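Local coordinates for methylmalonyl-CoA carboxyltransferase 12S subunit (Propionibacterium freudenreichii, PDB 1ON3), which transfers the carboxyl group of methylmalonyl-CoA to the biotin of the 1.3S subunit, as the homohexameric core of transcarboxylase, at residues 203-208 / 216-221; 194-199 / 223-228; 135-140 / 172-177. All coordinates share one frame; numbering follows the deposited sequence.

Contact 1: 203-208 / 216-221. With DXX (methylmalonic acid), chain U.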
loop_
_atom_site.group_PDB
_atom_site.type_symbol
_atom_site.label_atom_id
_atom_site.label_comp_id
_atom_site.label_asym_id
_atom_site.label_seq_id
_atom_site.Cartn_x
_atom_site.Cartn_y
_atom_site.Cartn_z
ATOM N N THR E 203 11.207 2.700 44.028
ATOM C CA THR E 203 12.173 2.627 45.121
ATOM C C THR E 203 11.453 2.224 46.412
ATOM O O THR E 203 10.416 2.797 46.765
ATOM C CB THR E 203 12.884 3.974 45.322
ATOM O OG1 THR E 203 13.421 4.412 44.069
ATOM C CG2 THR E 203 14.029 3.834 46.326
ATOM N N GLY E 204 12.011 1.241 47.112
ATOM C CA GLY E 204 11.403 0.767 48.341
ATOM C C GLY E 204 11.469 1.749 49.494
ATOM O O GLY E 204 12.258 2.692 49.458
ATOM N N PRO E 205 10.640 1.554 50.535
ATOM C CA PRO E 205 10.604 2.427 51.711
ATOM C C PRO E 205 11.947 2.459 52.436
ATOM O O PRO E 205 12.409 3.522 52.850
ATOM C CB PRO E 205 9.510 1.805 52.576
ATOM C CG PRO E 205 8.614 1.137 51.579
ATOM C CD PRO E 205 9.606 0.509 50.629
ATOM N N GLN E 206 12.569 1.294 52.591
ATOM C CA GLN E 206 13.855 1.226 53.272
ATOM C C GLN E 206 14.852 2.124 52.552
ATOM O O GLN E 206 15.462 2.997 53.161
ATOM C CB GLN E 206 14.386 -0.215 53.304
ATOM C CG GLN E 206 13.575 -1.199 54.152
ATOM C CD GLN E 206 12.158 -1.405 53.639
ATOM O OE1 GLN E 206 11.942 -1.605 52.441
ATOM N NE2 GLN E 206 11.187 -1.367 54.546
ATOM N N VAL E 207 15.003 1.913 51.248
ATOM C CA VAL E 207 15.932 2.710 50.465
ATOM C C VAL E 207 15.598 4.196 50.556
ATOM O O VAL E 207 16.496 5.028 50.688
ATOM C CB VAL E 207 15.948 2.261 48.988
ATOM C CG1 VAL E 207 16.875 3.151 48.178
ATOM C CG2 VAL E 207 16.395 0.811 48.894
ATOM N N ILE E 208 14.310 4.532 50.495
ATOM C CA ILE E 208 13.897 5.933 50.584
ATOM C C ILE E 208 14.338 6.540 51.912
ATOM O O ILE E 208 14.785 7.685 51.968
ATOM C CB ILE E 208 12.357 6.079 50.451
ATOM C CG1 ILE E 208 11.941 5.810 48.999
ATOM C CG2 ILE E 208 11.924 7.469 50.886
ATOM C CD1 ILE E 208 10.439 5.889 48.748
ATOM N N VAL E 216 7.920 6.008 55.775
ATOM C CA VAL E 216 6.674 5.628 55.144
ATOM C C VAL E 216 6.629 4.108 55.089
ATOM O O VAL E 216 7.667 3.449 55.039
ATOM C CB VAL E 216 6.588 6.234 53.713
ATOM C CG1 VAL E 216 7.660 5.619 52.815
ATOM C CG2 VAL E 216 5.202 6.031 53.132
ATOM N N THR E 217 5.428 3.551 55.126
ATOM C CA THR E 217 5.262 2.106 55.061
ATOM C C THR E 217 5.057 1.714 53.600
ATOM O O THR E 217 4.784 2.570 52.757
ATOM C CB THR E 217 4.037 1.655 55.880
ATOM O OG1 THR E 217 2.864 2.316 55.386
ATOM C CG2 THR E 217 4.224 1.996 57.358
ATOM N N ALA E 218 5.202 0.432 53.291
ATOM C CA ALA E 218 5.004 -0.013 51.921
ATOM C C ALA E 218 3.567 0.321 51.523
ATOM O O ALA E 218 3.291 0.719 50.389
ATOM C CB ALA E 218 5.247 -1.509 51.813
ATOM N N ASP E 219 2.656 0.176 52.479
ATOM C CA ASP E 219 1.251 0.442 52.231
ATOM C C ASP E 219 0.983 1.911 51.928
ATOM O O ASP E 219 0.233 2.235 51.011
ATOM C CB ASP E 219 0.419 -0.009 53.431
ATOM C CG ASP E 219 -0.816 -0.787 53.016
ATOM O OD1 ASP E 219 -0.662 -1.851 52.377
ATOM O OD2 ASP E 219 -1.937 -0.332 53.326
ATOM N N GLU E 220 1.596 2.803 52.697
ATOM C CA GLU E 220 1.410 4.227 52.472
ATOM C C GLU E 220 2.095 4.620 51.173
ATOM O O GLU E 220 1.585 5.430 50.401
ATOM C CB GLU E 220 2.039 5.046 53.594
ATOM C CG GLU E 220 1.476 4.830 54.975
ATOM C CD GLU E 220 2.211 5.670 56.004
ATOM O OE1 GLU E 220 3.447 5.525 56.108
ATOM O OE2 GLU E 220 1.558 6.479 56.700
ATOM N N LEU E 221 3.259 4.029 50.940
ATOM C CA LEU E 221 4.051 4.336 49.755
ATOM C C LEU E 221 3.501 3.813 48.432
ATOM O O LEU E 221 3.337 4.575 47.474
ATOM C CB LEU E 221 5.474 3.808 49.939
ATOM C CG LEU E 221 6.428 4.047 48.766
ATOM C CD1 LEU E 221 6.732 5.525 48.636
ATOM C CD2 LEU E 221 7.702 3.262 48.985
HETATM C C1 DXX U . 16.461 -0.301 44.414
HETATM O O1 DXX U . 17.350 -1.268 44.530
HETATM C CA DXX U . 15.301 -0.631 44.235
HETATM C CB DXX U . 15.116 -0.568 42.852
HETATM C C DXX U . 14.247 -1.013 45.132
HETATM O O DXX U . 14.254 -0.320 46.172
HETATM O O2 DXX U . 13.417 -1.912 44.902
#

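Contact 2: 194-199 / 223-228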
loop_
_atom_site.group_PDB
_atom_site.type_symbol
_atom_site.label_atom_id
_atom_site.label_comp_id
_atom_site.label_asym_id
_atom_site.label_seq_id
_atom_site.Cartn_x
_atom_site.Cartn_y
_atom_site.Cartn_z
ATOM N N MET E 194 -5.051 -3.612 40.661
ATOM C CA MET E 194 -4.205 -3.879 41.816
ATOM C C MET E 194 -5.033 -4.315 43.022
ATOM O O MET E 194 -5.992 -3.635 43.386
ATOM C CB MET E 194 -3.436 -2.596 42.137
ATOM C CG MET E 194 -2.175 -2.771 42.902
ATOM S SD MET E 194 -1.209 -1.242 42.953
ATOM C CE MET E 194 -0.197 -1.665 44.385
ATOM N N THR E 195 -4.670 -5.436 43.653
ATOM C CA THR E 195 -5.418 -5.903 44.822
ATOM C C THR E 195 -4.917 -5.193 46.076
ATOM O O THR E 195 -3.851 -4.564 46.061
ATOM C CB THR E 195 -5.251 -7.408 45.062
ATOM O OG1 THR E 195 -3.928 -7.658 45.551
ATOM C CG2 THR E 195 -5.489 -8.190 43.776
ATOM N N LYS E 196 -5.675 -5.301 47.167
ATOM C CA LYS E 196 -5.272 -4.646 48.409
ATOM C C LYS E 196 -4.136 -5.379 49.128
ATOM O O LYS E 196 -3.645 -4.928 50.161
ATOM C CB LYS E 196 -6.489 -4.448 49.325
ATOM C CG LYS E 196 -7.379 -3.334 48.800
ATOM C CD LYS E 196 -8.534 -2.985 49.712
ATOM C CE LYS E 196 -9.243 -1.737 49.175
ATOM N NZ LYS E 196 -10.394 -1.312 50.012
ATOM N N LYS E 197 -3.696 -6.495 48.560
ATOM C CA LYS E 197 -2.590 -7.236 49.149
ATOM C C LYS E 197 -1.308 -6.901 48.385
ATOM O O LYS E 197 -0.212 -7.257 48.802
ATOM C CB LYS E 197 -2.855 -8.742 49.076
ATOM C CG LYS E 197 -3.968 -9.228 49.993
ATOM C CD LYS E 197 -3.617 -8.992 51.460
ATOM C CE LYS E 197 -4.634 -9.661 52.378
ATOM N NZ LYS E 197 -6.027 -9.218 52.064
ATOM N N ALA E 198 -1.456 -6.198 47.271
ATOM C CA ALA E 198 -0.310 -5.847 46.435
ATOM C C ALA E 198 0.386 -4.547 46.800
ATOM O O ALA E 198 -0.166 -3.702 47.496
ATOM C CB ALA E 198 -0.737 -5.797 44.959
ATOM N N HIS E 199 1.626 -4.418 46.336
ATOM C CA HIS E 199 2.418 -3.212 46.534
ATOM C C HIS E 199 3.276 -3.023 45.291
ATOM O O HIS E 199 3.744 -3.990 44.682
ATOM C CB HIS E 199 3.281 -3.304 47.799
ATOM C CG HIS E 199 2.477 -3.395 49.059
ATOM N ND1 HIS E 199 2.048 -4.597 49.581
ATOM C CD2 HIS E 199 1.939 -2.431 49.846
ATOM C CE1 HIS E 199 1.276 -4.370 50.631
ATOM N NE2 HIS E 199 1.193 -3.063 50.812
ATOM N N GLY E 223 0.715 1.153 48.143
ATOM C CA GLY E 223 -0.446 0.285 48.240
ATOM C C GLY E 223 -1.437 0.675 47.148
ATOM O O GLY E 223 -1.320 1.753 46.569
ATOM N N ALA E 224 -2.416 -0.184 46.867
ATOM C CA ALA E 224 -3.397 0.099 45.815
ATOM C C ALA E 224 -4.077 1.464 45.955
ATOM O O ALA E 224 -4.247 2.194 44.971
ATOM C CB ALA E 224 -4.448 -1.002 45.781
ATOM N N GLU E 225 -4.469 1.820 47.172
ATOM C CA GLU E 225 -5.137 3.100 47.364
ATOM C C GLU E 225 -4.224 4.294 47.103
ATOM O O GLU E 225 -4.664 5.313 46.571
ATOM C CB GLU E 225 -5.759 3.158 48.763
ATOM C CG GLU E 225 -7.057 2.358 48.816
ATOM C CD GLU E 225 -7.641 2.244 50.202
ATOM O OE1 GLU E 225 -7.780 3.282 50.879
ATOM O OE2 GLU E 225 -7.967 1.112 50.609
ATOM N N ALA E 226 -2.954 4.179 47.470
ATOM C CA ALA E 226 -2.024 5.267 47.217
ATOM C C ALA E 226 -1.870 5.431 45.697
ATOM O O ALA E 226 -1.957 6.540 45.178
ATOM C CB ALA E 226 -0.663 4.974 47.868
ATOM N N HIS E 227 -1.665 4.333 44.971
ATOM C CA HIS E 227 -1.507 4.452 43.520
ATOM C C HIS E 227 -2.757 4.999 42.834
ATOM O O HIS E 227 -2.668 5.749 41.857
ATOM C CB HIS E 227 -1.127 3.103 42.890
ATOM C CG HIS E 227 0.304 2.719 43.121
ATOM N ND1 HIS E 227 1.358 3.458 42.630
ATOM C CD2 HIS E 227 0.852 1.719 43.847
ATOM C CE1 HIS E 227 2.493 2.932 43.047
ATOM N NE2 HIS E 227 2.216 1.876 43.788
ATOM N N MET E 228 -3.921 4.645 43.353
ATOM C CA MET E 228 -5.162 5.092 42.746
ATOM C C MET E 228 -5.470 6.568 42.973
ATOM O O MET E 228 -5.663 7.316 42.019
ATOM C CB MET E 228 -6.340 4.242 43.245
ATOM C CG MET E 228 -7.735 4.755 42.819
ATOM S SD MET E 228 -8.034 4.812 41.025
ATOM C CE MET E 228 -8.383 3.039 40.726
HETATM O O HOH W 1 -2.491 -2.648 48.233
#

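Contact 3: 135-140 / 172-177. With MCA (methylmalonyl-coenzyme A), chain T.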
loop_
_atom_site.group_PDB
_atom_site.type_symbol
_atom_site.label_atom_id
_atom_site.label_comp_id
_atom_site.label_asym_id
_atom_site.label_seq_id
_atom_site.Cartn_x
_atom_site.Cartn_y
_atom_site.Cartn_z
ATOM N N PHE E 135 -1.586 -10.495 32.397
ATOM C CA PHE E 135 -0.424 -10.855 33.203
ATOM C C PHE E 135 -0.636 -10.594 34.704
ATOM O O PHE E 135 -0.906 -9.468 35.102
ATOM C CB PHE E 135 0.759 -10.023 32.678
ATOM C CG PHE E 135 2.120 -10.445 33.180
ATOM C CD1 PHE E 135 3.256 -9.991 32.525
ATOM C CD2 PHE E 135 2.276 -11.242 34.314
ATOM C CE1 PHE E 135 4.538 -10.318 32.991
ATOM C CE2 PHE E 135 3.558 -11.575 34.788
ATOM C CZ PHE E 135 4.687 -11.109 34.120
ATOM N N PHE E 136 -0.530 -11.647 35.518
ATOM C CA PHE E 136 -0.637 -11.528 36.981
ATOM C C PHE E 136 0.797 -11.360 37.504
ATOM O O PHE E 136 1.639 -12.261 37.349
ATOM C CB PHE E 136 -1.235 -12.786 37.629
ATOM C CG PHE E 136 -2.721 -12.964 37.406
ATOM C CD1 PHE E 136 -3.192 -13.693 36.320
ATOM C CD2 PHE E 136 -3.641 -12.467 38.327
ATOM C CE1 PHE E 136 -4.566 -13.934 36.161
ATOM C CE2 PHE E 136 -5.006 -12.700 38.181
ATOM C CZ PHE E 136 -5.472 -13.440 37.093
ATOM N N TYR E 137 1.071 -10.195 38.086
ATOM C CA TYR E 137 2.382 -9.857 38.639
ATOM C C TYR E 137 2.407 -10.139 40.151
ATOM O O TYR E 137 1.487 -9.774 40.869
ATOM C CB TYR E 137 2.659 -8.368 38.414
ATOM C CG TYR E 137 2.795 -7.972 36.967
ATOM C CD1 TYR E 137 4.048 -7.817 36.389
ATOM C CD2 TYR E 137 1.669 -7.689 36.190
ATOM C CE1 TYR E 137 4.191 -7.378 35.070
ATOM C CE2 TYR E 137 1.791 -7.252 34.867
ATOM C CZ TYR E 137 3.051 -7.095 34.313
ATOM O OH TYR E 137 3.186 -6.653 33.017
ATOM N N ASP E 138 3.482 -10.754 40.631
ATOM C CA ASP E 138 3.618 -11.107 42.039
ATOM C C ASP E 138 5.115 -11.385 42.116
ATOM O O ASP E 138 5.530 -12.540 42.034
ATOM C CB ASP E 138 2.817 -12.395 42.303
ATOM C CG ASP E 138 2.584 -12.653 43.784
ATOM O OD1 ASP E 138 3.268 -12.007 44.596
ATOM O OD2 ASP E 138 1.730 -13.506 44.124
ATOM N N SER E 139 5.923 -10.339 42.286
ATOM C CA SER E 139 7.372 -10.521 42.234
ATOM C C SER E 139 8.261 -9.545 43.001
ATOM O O SER E 139 7.913 -8.390 43.206
ATOM C CB SER E 139 7.785 -10.490 40.749
ATOM O OG SER E 139 9.177 -10.297 40.561
ATOM N N GLY E 140 9.446 -10.024 43.369
ATOM C CA GLY E 140 10.415 -9.190 44.064
ATOM C C GLY E 140 11.305 -8.432 43.086
ATOM O O GLY E 140 12.298 -7.819 43.488
ATOM N N ALA E 172 -2.796 -5.747 33.154
ATOM C CA ALA E 172 -1.899 -6.175 34.208
ATOM C C ALA E 172 -2.672 -6.288 35.511
ATOM O O ALA E 172 -3.492 -5.423 35.833
ATOM C CB ALA E 172 -0.774 -5.177 34.362
ATOM N N ILE E 173 -2.428 -7.362 36.250
ATOM C CA ILE E 173 -3.066 -7.537 37.553
ATOM C C ILE E 173 -1.938 -7.700 38.570
ATOM O O ILE E 173 -1.207 -8.691 38.526
ATOM C CB ILE E 173 -3.968 -8.804 37.611
ATOM C CG1 ILE E 173 -5.049 -8.748 36.534
ATOM C CG2 ILE E 173 -4.645 -8.898 38.972
ATOM C CD1 ILE E 173 -4.736 -9.606 35.319
ATOM N N ILE E 174 -1.773 -6.712 39.448
ATOM C CA ILE E 174 -0.737 -6.768 40.473
ATOM C C ILE E 174 -1.404 -7.421 41.669
ATOM O O ILE E 174 -2.323 -6.843 42.264
ATOM C CB ILE E 174 -0.247 -5.365 40.917
ATOM C CG1 ILE E 174 -0.167 -4.407 39.729
ATOM C CG2 ILE E 174 1.119 -5.516 41.612
ATOM C CD1 ILE E 174 0.773 -4.809 38.654
ATOM N N ALA E 175 -0.938 -8.613 42.032
ATOM C CA ALA E 175 -1.550 -9.360 43.124
ATOM C C ALA E 175 -0.575 -9.763 44.225
ATOM O O ALA E 175 -0.828 -10.708 44.978
ATOM C CB ALA E 175 -2.238 -10.600 42.557
ATOM N N GLY E 176 0.526 -9.035 44.299
ATOM C CA GLY E 176 1.545 -9.275 45.300
ATOM C C GLY E 176 2.547 -8.154 45.145
ATOM O O GLY E 176 2.194 -7.072 44.648
ATOM N N PRO E 177 3.807 -8.361 45.560
ATOM C CA PRO E 177 4.787 -7.288 45.407
ATOM C C PRO E 177 5.126 -7.088 43.935
ATOM O O PRO E 177 4.912 -7.975 43.103
ATOM C CB PRO E 177 6.009 -7.813 46.168
ATOM C CG PRO E 177 5.427 -8.730 47.175
ATOM C CD PRO E 177 4.342 -9.440 46.404
HETATM C C8 MCA T . 12.761 -11.518 46.616
HETATM N N9 MCA T . 13.580 -12.651 46.625
HETATM C C4 MCA T . 14.507 -12.414 45.623
HETATM C C5 MCA T . 14.168 -11.149 45.087
HETATM N N7 MCA T . 13.070 -10.607 45.728
HETATM N N3 MCA T . 15.559 -13.230 45.207
HETATM C C2 MCA T . 16.281 -12.669 44.175
HETATM N N1 MCA T . 16.044 -11.454 43.576
HETATM C C6 MCA T . 14.985 -10.658 44.008
HETATM N N6 MCA T . 14.790 -9.487 43.393
HETATM C "C1'" MCA T . 13.565 -13.782 47.383
HETATM C "C2'" MCA T . 13.961 -13.428 48.820
HETATM O "O2'" MCA T . 15.353 -13.426 48.978
HETATM C "C3'" MCA T . 13.201 -14.468 49.604
HETATM O "O3'" MCA T . 13.989 -15.640 49.720
HETATM C "C4'" MCA T . 11.900 -14.722 48.820
HETATM O "O4'" MCA T . 12.232 -14.293 47.445
HETATM C "C5'" MCA T . 10.619 -13.884 49.216
HETATM O "O5'" MCA T . 10.936 -13.137 50.108
HETATM P P1 MCA T . 10.766 -12.572 51.364
HETATM O O11 MCA T . 11.738 -11.681 51.729
HETATM O O12 MCA T . 10.730 -13.761 51.973
HETATM O O6 MCA T . 9.416 -11.657 51.519
HETATM P P2 MCA T . 8.421 -10.787 51.682
HETATM O O21 MCA T . 8.889 -10.646 52.978
HETATM O O22 MCA T . 7.109 -11.098 51.274
HETATM O O7 MCA T . 8.938 -9.490 50.895
HETATM C CPB MCA T . 9.201 -9.462 49.724
HETATM C CPA MCA T . 9.746 -8.290 48.927
HETATM C CP7 MCA T . 11.219 -8.514 49.337
HETATM C CP9 MCA T . 9.041 -6.950 49.250
HETATM C CP8 MCA T . 9.501 -8.596 47.428
HETATM O OP3 MCA T . 11.670 -9.627 49.020
HETATM C CP6 MCA T . 12.258 -7.671 48.862
HETATM O OP2 MCA T . 12.136 -6.407 49.056
HETATM N NP2 MCA T . 13.407 -8.251 48.136
HETATM C CP5 MCA T . 13.971 -7.383 47.158
HETATM C CP4 MCA T . 13.689 -6.324 46.239
HETATM C CP3 MCA T . 14.592 -5.794 45.231
HETATM O OP1 MCA T . 15.736 -5.471 45.886
HETATM N NP1 MCA T . 14.549 -5.533 43.787
HETATM C CP2 MCA T . 15.794 -4.994 43.314
HETATM C CP1 MCA T . 15.697 -4.941 41.849
HETATM P P3 MCA T . 14.007 -17.098 50.485
HETATM O O31 MCA T . 14.197 -16.365 51.778
HETATM O O32 MCA T . 15.246 -17.825 50.052
HETATM O O33 MCA T . 12.754 -17.937 50.528
HETATM S S MCA T . 16.912 -4.392 41.095
HETATM C CS1 MCA T . 15.910 -4.691 39.836
HETATM O OS1 MCA T . 14.742 -5.158 39.716
HETATM C CS2 MCA T . 15.835 -3.539 39.038
HETATM C CS3 MCA T . 16.208 -3.659 37.773
HETATM C CS4 MCA T . 15.317 -2.078 39.192
HETATM O OS4 MCA T . 15.761 -1.155 38.507
HETATM O OS5 MCA T . 14.452 -1.926 40.043
#

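Contact 1: 203-208 / 216-221
G204 N, at the N-terminal end of helix 205-212, donates an almost straight bond (167°) to carboxylate oxygen O of bound methylmalonic acid, 2.9 Å away, with V207 CG2 beside that oxygen; the carbonyl carbon of G204 meets L221 CD2 across the contact. A capping box closes the first turn of helix 218-222: T217 OG1 accepts from E220 N at 3.0 Å, and T217 N donates in return to E220 OE1, which accepts with the lone pair turned away from its other oxygen. The side chains that join the two helices are apolar, with the carbonyl oxygens of V216 and T203 lying against P205 and L221. P205 is the wedge, its CB against V216 O and its CG over CA of A218. L221 crosses its ring, and L221 CD2 presses on P205 CG at 3.5 Å, tighter than usual van der Waals contact. With CG of L221 anti to the backbone N (chi1 180°), the leucine fork is sent toward helix 205-212, where CD1 meets I208 CD1 tip to tip at 3.7 Å. The same CD2 lies against T203 O, a buried carbonyl without a polar partner in the model. P375, G376, V377 and E380 of a second subunit pack on this region. Because G204 is the N-cap, the positive end of the helix dipole probably steadies the acid's charge, and the packing of neighbouring P205 is likely to restrain the loop carrying this N-H.

Contact 2: 194-199 / 223-228
A224 opens helix 224-231 opposite M194, the two CA atoms 5.7 Å apart, while the CA atoms of H199 and G223 are 4.8 Å apart beyond a type I turn running from T195 to A198. In this crotonase-type fold the turn ends strand 191-195, and the helix leads on to its parallel neighbour, strand 236-238. T195 OG1 accepts from K197 N, an ST turn that braces the bend. M194 does most of the packing: with CG anti to the backbone N (chi1 -157°) and the chain extended, it runs past A224 CB and crosses H227 at about a right angle. Its CE lies 3.6 Å from H227 CD2, and SD sits obliquely to that ring, 4.6 Å from the centroid. An alanine in place of this methionine is likely to open a gap between strand and helix, stripping H227 of its sulfur neighbour and A224 of part of its cover. The H227 imidazole is held by M200 O and N233 OD1. At the exposed edge, K196 NZ, paired more strongly with E239, also makes a long salt bridge of 3.5 Å to E225 OE2. Bridging the backbones, one water accepts from A224 N at 2.8 Å and lies 2.7 Å from A198 O.

Contact 3: 135-140 / 172-177
Backbone hydrogen bonds link F135 and Y137 to the neighbouring strand in parallel register: I173 N donates to F135 O at 2.8 Å, I173 O accepts from Y137 N, and A175 N closes on Y137 O. Past the corner at G176 a fourth bond, S139 N to P177 O at 2.7 Å, reaches its acceptor from well above the carbonyl plane. G176 N is buried without a partner. These strands, 133-139 and 170-175, are the two ends of a beta-alpha-beta crossover through helix 147-164, central in the crotonase-type sheet. Apolar packing divides between its faces. On one, F136 CG, anti to the carbonyl carbon (chi1 -73°), lays the ring beside I173, whose CD1 stands over its centre, 4.1 Å from the centroid, a CH-pi contact. On the other, Y137 CE2 touches A172 CB at 3.3 Å, Y137 CZ lies over the rim of the F135 ring, and Y137 OH is hydrogen-bonded to S185 OG. Among the polar side chains, D138 OD1 lies 3.3 Å from G176 CA, where a side chain would clash, and OD2 pairs with R49. The ligand is met at the C-terminal end of each segment: G140 O accepts from the adenine N6 of methylmalonyl-CoA at 3.0 Å, and P177 CB rests near its CP8.

In the fold
Contacts 3 and 2 meet on one sheet, through neighbouring strands 170-175 and 191-195, and T195 N and H199 N probably bond I174 O and G176 O. Contact 3 is buried strand pairing, carried by backbone bonds; contact 2 joins strand to helix through a thioether and a water, with a charged pair at its surface edge. Contact 1, farther from the chain's centre yet buried beneath a second subunit, pairs two helix starts by apolar wedging. It is nested within the loop that contact 2 closes, and D219 OD1 meets H199 NE2 between them. Contacts 1 and 3 do not touch, their nearest atoms about 8 Å apart, but each contributes to a ligand pocket.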